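Local coordinates for protein putative glucoamylase (Bacteroides fragilis NCTC 9343, PDB 3EU8) that is of unconfirmed function but probably hydrolyses glycosidic bonds in glucans, as a putative glucoamylase of the six-hairpin glycosidase clan, at residues L43-Y48 with G57-V62; G363-G368 with D381-R386. One frame throughout, in Å; residues are numbered along the deposited sequence.

Interaction 1: residues L43-Y48 with G57-V62; sequences LARERY and GGPEIV. With EDO (1,2-ethanediol), chain B.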
loop_
_atom_site.group_PDB
_atom_site.type_symbol
_atom_site.label_atom_id
_atom_site.label_comp_id
_atom_site.label_asym_id
_atom_site.label_seq_id
_atom_site.Cartn_x
_atom_site.Cartn_y
_atom_site.Cartn_z
ATOM N N LEU A 43 -5.743 5.257 -14.532
ATOM C CA LEU A 43 -5.258 5.058 -13.158
ATOM C C LEU A 43 -6.266 4.342 -12.305
ATOM O O LEU A 43 -7.405 4.143 -12.726
ATOM C CB LEU A 43 -4.896 6.393 -12.494
ATOM C CG LEU A 43 -3.455 6.895 -12.640
ATOM C CD1 LEU A 43 -3.101 7.119 -14.063
ATOM C CD2 LEU A 43 -3.264 8.175 -11.773
ATOM N N ALA A 44 -5.845 3.980 -11.096
ATOM C CA ALA A 44 -6.711 3.267 -10.137
ATOM C C ALA A 44 -7.774 4.197 -9.553
ATOM O O ALA A 44 -7.464 5.265 -9.022
ATOM C CB ALA A 44 -5.890 2.661 -8.978
ATOM N N ARG A 45 -9.028 3.745 -9.615
ATOM C CA ARG A 45 -10.126 4.453 -8.979
ATOM C C ARG A 45 -9.993 4.356 -7.457
ATOM O O ARG A 45 -9.711 3.298 -6.915
ATOM C CB ARG A 45 -11.475 3.849 -9.410
ATOM C CG ARG A 45 -11.796 3.871 -10.927
ATOM C CD ARG A 45 -13.097 3.147 -11.141
ATOM N NE ARG A 45 -13.513 2.921 -12.533
ATOM C CZ ARG A 45 -14.195 3.794 -13.268
ATOM N NH1 ARG A 45 -14.509 4.981 -12.778
ATOM N NH2 ARG A 45 -14.578 3.488 -14.497
ATOM N N GLU A 46 -10.203 5.468 -6.767
ATOM C CA GLU A 46 -10.146 5.495 -5.304
ATOM C C GLU A 46 -11.139 4.450 -4.770
ATOM O O GLU A 46 -10.818 3.698 -3.876
ATOM C CB GLU A 46 -10.518 6.896 -4.813
ATOM C CG GLU A 46 -10.910 7.044 -3.355
ATOM C CD GLU A 46 -9.798 6.702 -2.412
ATOM O OE1 GLU A 46 -8.639 6.604 -2.856
ATOM O OE2 GLU A 46 -10.073 6.527 -1.223
ATOM N N ARG A 47 -12.346 4.439 -5.348
ATOM C CA ARG A 47 -13.459 3.576 -4.904
ATOM C C ARG A 47 -14.280 3.098 -6.105
ATOM O O ARG A 47 -14.355 3.775 -7.156
ATOM C CB ARG A 47 -14.349 4.343 -3.951
ATOM C CG ARG A 47 -15.055 5.394 -4.707
ATOM C CD ARG A 47 -15.661 6.401 -3.911
ATOM N NE ARG A 47 -14.825 7.208 -3.043
ATOM C CZ ARG A 47 -14.322 8.412 -3.298
ATOM N NH1 ARG A 47 -14.373 8.981 -4.484
ATOM N NH2 ARG A 47 -13.689 9.036 -2.334
ATOM N N TYR A 48 -14.886 1.923 -5.959
ATOM C CA TYR A 48 -15.726 1.347 -6.989
ATOM C C TYR A 48 -16.827 0.492 -6.340
ATOM O O TYR A 48 -16.547 -0.490 -5.653
ATOM C CB TYR A 48 -14.870 0.512 -7.898
ATOM C CG TYR A 48 -15.405 0.222 -9.283
ATOM C CD1 TYR A 48 -15.785 1.247 -10.133
ATOM C CD2 TYR A 48 -15.461 -1.088 -9.773
ATOM C CE1 TYR A 48 -16.243 0.975 -11.418
ATOM C CE2 TYR A 48 -15.912 -1.361 -11.066
ATOM C CZ TYR A 48 -16.291 -0.324 -11.882
ATOM O OH TYR A 48 -16.752 -0.562 -13.167
ATOM N N GLY A 57 -18.240 10.981 -2.838
ATOM C CA GLY A 57 -17.266 11.019 -3.922
ATOM C C GLY A 57 -17.400 9.866 -4.915
ATOM O O GLY A 57 -17.667 8.743 -4.528
ATOM N N GLY A 58 -17.184 10.162 -6.189
ATOM C CA GLY A 58 -17.442 9.214 -7.262
ATOM C C GLY A 58 -16.268 8.335 -7.666
ATOM O O GLY A 58 -15.117 8.588 -7.302
ATOM N N PRO A 59 -16.550 7.370 -8.538
ATOM C CA PRO A 59 -15.575 6.455 -9.057
ATOM C C PRO A 59 -14.623 7.082 -10.090
ATOM O O PRO A 59 -13.629 6.475 -10.414
ATOM C CB PRO A 59 -16.435 5.347 -9.658
ATOM C CG PRO A 59 -17.602 6.099 -10.192
ATOM C CD PRO A 59 -17.871 7.166 -9.169
ATOM N N GLU A 60 -14.879 8.304 -10.556
ATOM C CA GLU A 60 -14.003 8.965 -11.522
ATOM C C GLU A 60 -12.727 9.556 -10.866
ATOM O O GLU A 60 -11.782 9.943 -11.565
ATOM C CB GLU A 60 -14.794 10.054 -12.326
ATOM C CG GLU A 60 -15.130 11.358 -11.587
ATOM C CD GLU A 60 -16.284 11.251 -10.621
ATOM O OE1 GLU A 60 -16.968 10.186 -10.577
ATOM O OE2 GLU A 60 -16.532 12.258 -9.923
ATOM N N ILE A 61 -12.738 9.666 -9.530
ATOM C CA ILE A 61 -11.567 10.113 -8.755
ATOM C C ILE A 61 -10.477 9.022 -8.703
ATOM O O ILE A 61 -10.764 7.866 -8.383
ATOM C CB ILE A 61 -11.978 10.550 -7.328
ATOM C CG1 ILE A 61 -13.085 11.620 -7.416
ATOM C CG2 ILE A 61 -10.754 11.024 -6.479
ATOM C CD1 ILE A 61 -12.827 12.806 -8.362
ATOM N N VAL A 62 -9.240 9.394 -9.055
ATOM C CA VAL A 62 -8.161 8.456 -9.130
ATOM C C VAL A 62 -7.168 8.839 -8.035
ATOM O O VAL A 62 -7.000 10.000 -7.697
ATOM C CB VAL A 62 -7.530 8.327 -10.560
ATOM C CG1 VAL A 62 -8.524 7.621 -11.572
ATOM C CG2 VAL A 62 -7.060 9.689 -11.146
HETATM C C1 EDO B . -11.725 12.087 -3.382
HETATM O O1 EDO B . -13.057 11.686 -3.773
HETATM C C2 EDO B . -11.674 12.618 -1.949
HETATM O O2 EDO B . -11.729 11.531 -1.007
HETATM O O HOH W 1 -12.928 6.830 -7.132
#

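Interaction 2: residues G363-G368 with D381-R386; sequences GDKVFG and DWYPKR. With EDO (1,2-ethanediol), chain V; EDO (1,2-ethanediol), chain C.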
loop_
_atom_site.group_PDB
_atom_site.type_symbol
_atom_site.label_atom_id
_atom_site.label_comp_id
_atom_site.label_asym_id
_atom_site.label_seq_id
_atom_site.Cartn_x
_atom_site.Cartn_y
_atom_site.Cartn_z
ATOM N N GLY A 363 -18.504 -17.073 0.018
ATOM C CA GLY A 363 -19.172 -16.862 -1.273
ATOM C C GLY A 363 -19.268 -15.426 -1.755
ATOM O O GLY A 363 -18.530 -14.539 -1.309
ATOM N N ASP A 364 -20.193 -15.234 -2.691
ATOM C CA ASP A 364 -20.508 -13.967 -3.348
ATOM C C ASP A 364 -20.622 -12.743 -2.435
ATOM O O ASP A 364 -20.447 -11.620 -2.875
ATOM C CB ASP A 364 -21.920 -14.070 -4.003
ATOM C CG ASP A 364 -21.932 -14.846 -5.289
ATOM O OD1 ASP A 364 -20.842 -15.203 -5.792
ATOM O OD2 ASP A 364 -23.050 -15.069 -5.801
ATOM N N LYS A 365 -21.049 -12.947 -1.204
ATOM C CA LYS A 365 -21.302 -11.824 -0.327
ATOM C C LYS A 365 -20.010 -11.132 0.028
ATOM O O LYS A 365 -20.032 -9.962 0.355
ATOM C CB LYS A 365 -22.128 -12.214 0.930
ATOM C CG LYS A 365 -21.510 -13.160 1.917
ATOM C CD LYS A 365 -22.465 -13.439 3.090
ATOM C CE LYS A 365 -21.956 -14.471 4.128
ATOM N NZ LYS A 365 -21.864 -15.874 3.621
ATOM N N VAL A 366 -18.899 -11.867 -0.089
ATOM C CA VAL A 366 -17.547 -11.393 0.243
ATOM C C VAL A 366 -16.545 -11.397 -0.917
ATOM O O VAL A 366 -15.663 -10.544 -0.967
ATOM C CB VAL A 366 -17.048 -12.239 1.459
ATOM C CG1 VAL A 366 -15.561 -12.117 1.720
ATOM C CG2 VAL A 366 -17.836 -11.787 2.666
ATOM N N PHE A 367 -16.678 -12.361 -1.840
ATOM C CA PHE A 367 -15.771 -12.535 -2.946
ATOM C C PHE A 367 -16.472 -12.189 -4.239
ATOM O O PHE A 367 -17.257 -12.970 -4.765
ATOM C CB PHE A 367 -15.213 -13.966 -2.959
ATOM C CG PHE A 367 -14.058 -14.161 -3.894
ATOM C CD1 PHE A 367 -12.839 -13.553 -3.637
ATOM C CD2 PHE A 367 -14.188 -14.967 -5.038
ATOM C CE1 PHE A 367 -11.767 -13.724 -4.506
ATOM C CE2 PHE A 367 -13.138 -15.146 -5.907
ATOM C CZ PHE A 367 -11.915 -14.522 -5.643
ATOM N N GLY A 368 -16.198 -10.984 -4.735
ATOM C CA GLY A 368 -16.854 -10.470 -5.901
ATOM C C GLY A 368 -16.041 -10.596 -7.167
ATOM O O GLY A 368 -15.038 -11.288 -7.196
ATOM N N ASP A 381 -24.634 -7.820 9.868
ATOM C CA ASP A 381 -25.142 -8.296 8.585
ATOM C C ASP A 381 -24.810 -7.288 7.470
ATOM O O ASP A 381 -25.670 -6.939 6.642
ATOM C CB ASP A 381 -26.665 -8.531 8.700
ATOM C CG ASP A 381 -27.235 -9.366 7.559
ATOM O OD1 ASP A 381 -26.448 -9.951 6.783
ATOM O OD2 ASP A 381 -28.490 -9.409 7.441
ATOM N N TRP A 382 -23.562 -6.824 7.469
ATOM C CA TRP A 382 -23.119 -5.722 6.608
ATOM C C TRP A 382 -22.093 -6.232 5.614
ATOM O O TRP A 382 -20.985 -6.573 5.995
ATOM C CB TRP A 382 -22.532 -4.587 7.470
ATOM C CG TRP A 382 -22.078 -3.373 6.715
ATOM C CD1 TRP A 382 -22.874 -2.442 6.124
ATOM C CD2 TRP A 382 -20.725 -2.950 6.483
ATOM N NE1 TRP A 382 -22.114 -1.499 5.501
ATOM C CE2 TRP A 382 -20.788 -1.776 5.712
ATOM C CE3 TRP A 382 -19.473 -3.464 6.829
ATOM C CZ2 TRP A 382 -19.642 -1.084 5.301
ATOM C CZ3 TRP A 382 -18.343 -2.786 6.420
ATOM C CH2 TRP A 382 -18.438 -1.612 5.654
ATOM N N TYR A 383 -22.480 -6.305 4.342
ATOM C CA TYR A 383 -21.649 -6.930 3.295
ATOM C C TYR A 383 -21.666 -6.048 2.037
ATOM O O TYR A 383 -22.338 -6.363 1.070
ATOM C CB TYR A 383 -22.143 -8.355 2.992
ATOM C CG TYR A 383 -22.060 -9.385 4.149
ATOM C CD1 TYR A 383 -20.884 -10.098 4.403
ATOM C CD2 TYR A 383 -23.162 -9.665 4.943
ATOM C CE1 TYR A 383 -20.803 -11.026 5.434
ATOM C CE2 TYR A 383 -23.094 -10.625 5.980
ATOM C CZ TYR A 383 -21.906 -11.290 6.217
ATOM O OH TYR A 383 -21.831 -12.230 7.226
ATOM N N PRO A 384 -20.982 -4.896 2.078
ATOM C CA PRO A 384 -20.952 -4.015 0.919
ATOM C C PRO A 384 -20.228 -4.643 -0.268
ATOM O O PRO A 384 -19.198 -5.317 -0.099
ATOM C CB PRO A 384 -20.171 -2.784 1.426
ATOM C CG PRO A 384 -19.289 -3.331 2.481
ATOM C CD PRO A 384 -20.189 -4.343 3.179
ATOM N N LYS A 385 -20.798 -4.452 -1.449
ATOM C CA LYS A 385 -20.204 -4.926 -2.666
ATOM C C LYS A 385 -19.382 -3.747 -3.237
ATOM O O LYS A 385 -19.740 -3.148 -4.234
ATOM C CB LYS A 385 -21.287 -5.428 -3.617
ATOM C CG LYS A 385 -22.042 -6.641 -3.091
ATOM C CD LYS A 385 -22.966 -7.260 -4.189
ATOM C CE LYS A 385 -23.879 -8.412 -3.613
ATOM N NZ LYS A 385 -23.208 -9.741 -3.580
ATOM N N ARG A 386 -18.318 -3.390 -2.516
ATOM C CA ARG A 386 -17.563 -2.176 -2.772
ATOM C C ARG A 386 -16.064 -2.454 -2.584
ATOM O O ARG A 386 -15.643 -3.279 -1.746
ATOM C CB ARG A 386 -18.008 -1.022 -1.834
ATOM C CG ARG A 386 -19.452 -0.728 -1.910
ATOM C CD ARG A 386 -19.924 0.365 -0.996
ATOM N NE ARG A 386 -21.193 0.928 -1.467
ATOM C CZ ARG A 386 -21.795 1.992 -0.924
ATOM N NH1 ARG A 386 -21.270 2.623 0.106
ATOM N NH2 ARG A 386 -22.920 2.438 -1.418
HETATM C C1 EDO V . -25.673 -4.591 3.869
HETATM O O1 EDO V . -25.259 -5.771 3.168
HETATM C C2 EDO V . -24.856 -3.372 3.451
HETATM O O2 EDO V . -24.911 -3.168 2.035
HETATM C C1 EDO C . -16.819 -14.920 -7.569
HETATM O O1 EDO C . -17.488 -16.146 -7.920
HETATM C C2 EDO C . -17.299 -13.762 -8.438
HETATM O O2 EDO C . -18.413 -13.087 -7.839
HETATM O O HOH W 2 -20.721 -10.378 -5.318
HETATM O O HOH W 3 -18.741 -7.617 1.762
HETATM O O HOH W 4 -22.354 -8.602 -0.368
#

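Interaction 1: residues L43-Y48 with G57-V62
Arg45 lays its extended side chain along the carbonyl of Pro59, with CG 3.2 Å from Pro59 O, and then uses NH1 to bond that same oxygen at 2.9 Å. The oxygen lies near the guanidinium plane, yet the donor sits well above the carbonyl plane, 77° out of it, and therefore misses the lone pairs. Arg47 takes the preceding carbonyl, that of Gly58. Its chain bends at chi3 (60°), which turns the guanidinium back over Gly57 and leaves it sandwiched, Gly57 CA over one face and Glu46 CG over the opposite face, toward the rim. Arg47 NH1 bonds Gly58 O at 2.9 Å, again from above the carbonyl plane, and NH1 and NH2 both donate to O1 of a bound ethanediol that rests on Ile61 CG2. Between the two arginines the backbones meet directly: Glu46 N donates to Ile61 O at 2.9 Å, nearly straight at 174°, beside the single bridge of Arg45 with Val62. A water takes the Arg47 N-H and lies within hydrogen-bonding distance of Gly58 O and Ile61 O. Apolar contact flanks this polar centre, Leu43 CB meeting Val62 CB at 3.8 Å, and Pro59 CB standing at the edge of the Tyr48 ring. Behind it, Val62 pairs through its backbone with Trp113 of strand 112-114, and the Glu46 carboxylate is bonded by Trp112. In the type I turn Gly58-Ile61 the carbonyls of Gly58, Pro59 and Ile61 are engaged by two guanidinium groups, a backbone amide and a water; the Glu60 carboxylate touches neither guanidinium, and the carbonyls' partial negative charge probably helps hold the two cations.

Interaction 2: residues G363-G368 with D381-R386
Water carries most of the polar traffic between 363-368 and 381-386, where the CA atoms of Lys365 and Tyr383 come no nearer than 6.1 Å. One water donates to both Lys365 O and Tyr383 O, lying 2.7 Å from Tyr383 O, and a second lies within hydrogen-bonding distance of Lys365 O and Pro384 O. A third links Asp364 O to Lys385 NZ, accepting from the ammonium at 3.1 Å. The direct contact is made by the lysine hydrocarbon. Lys365 runs alongside Tyr383, pointing the same way, and sets CD over the centre of the ring, 3.8 Å from the centroid and 12° off the normal, a CH-pi contact. CG, lodged between backbone N and carbonyl carbon (chi1 65°), places the chain beside Tyr383; chi2 and chi3, both near 180°, keep it extended along the phenol toward the hydroxyl, and only at chi4 does it bend, where NZ bonds Met362 O. Val366 CG2 adds an oblique contact at Tyr383 CD1, 3.9 Å away. The backbone that carries Lys365 is tightly turned: Gly363, with positive phi, is where the chain leaves helical geometry after helix 349-361, and its carbonyl accepts from Val366 N and Phe367 N on opposite faces of its plane. The later segment begins with a G1 beta bulge, where Asp381 and Trp382 both face Ser377. Waters and one CH-pi contact thus join the loop before strand 386-388 to the turn that leads from helix 349-361 into the antiparallel pair 367-368/371-372, a helix-to-hairpin connection.

In the fold
Interaction 1 is partly buried and interaction 2 lies on the surface, farther from the centre of the chain, with about 19 Å between their centres. The two are joined through the short antiparallel sheet of strands 47-49 and 386-388: interaction 1 includes the start of the first strand and interaction 2 runs into the second, with Tyr48 O packing on Arg386 CB. Helix 18-34 also touches both, against Ala44 and Tyr48 in one and Phe367 in the other. Their chemistry differs in keeping with their depth. At 43-48 with 57-62, direct bonds to backbone carbonyls dominate, whereas 363-368 with 381-386 relies on bridging waters and a lysine chain lying over a tyrosine.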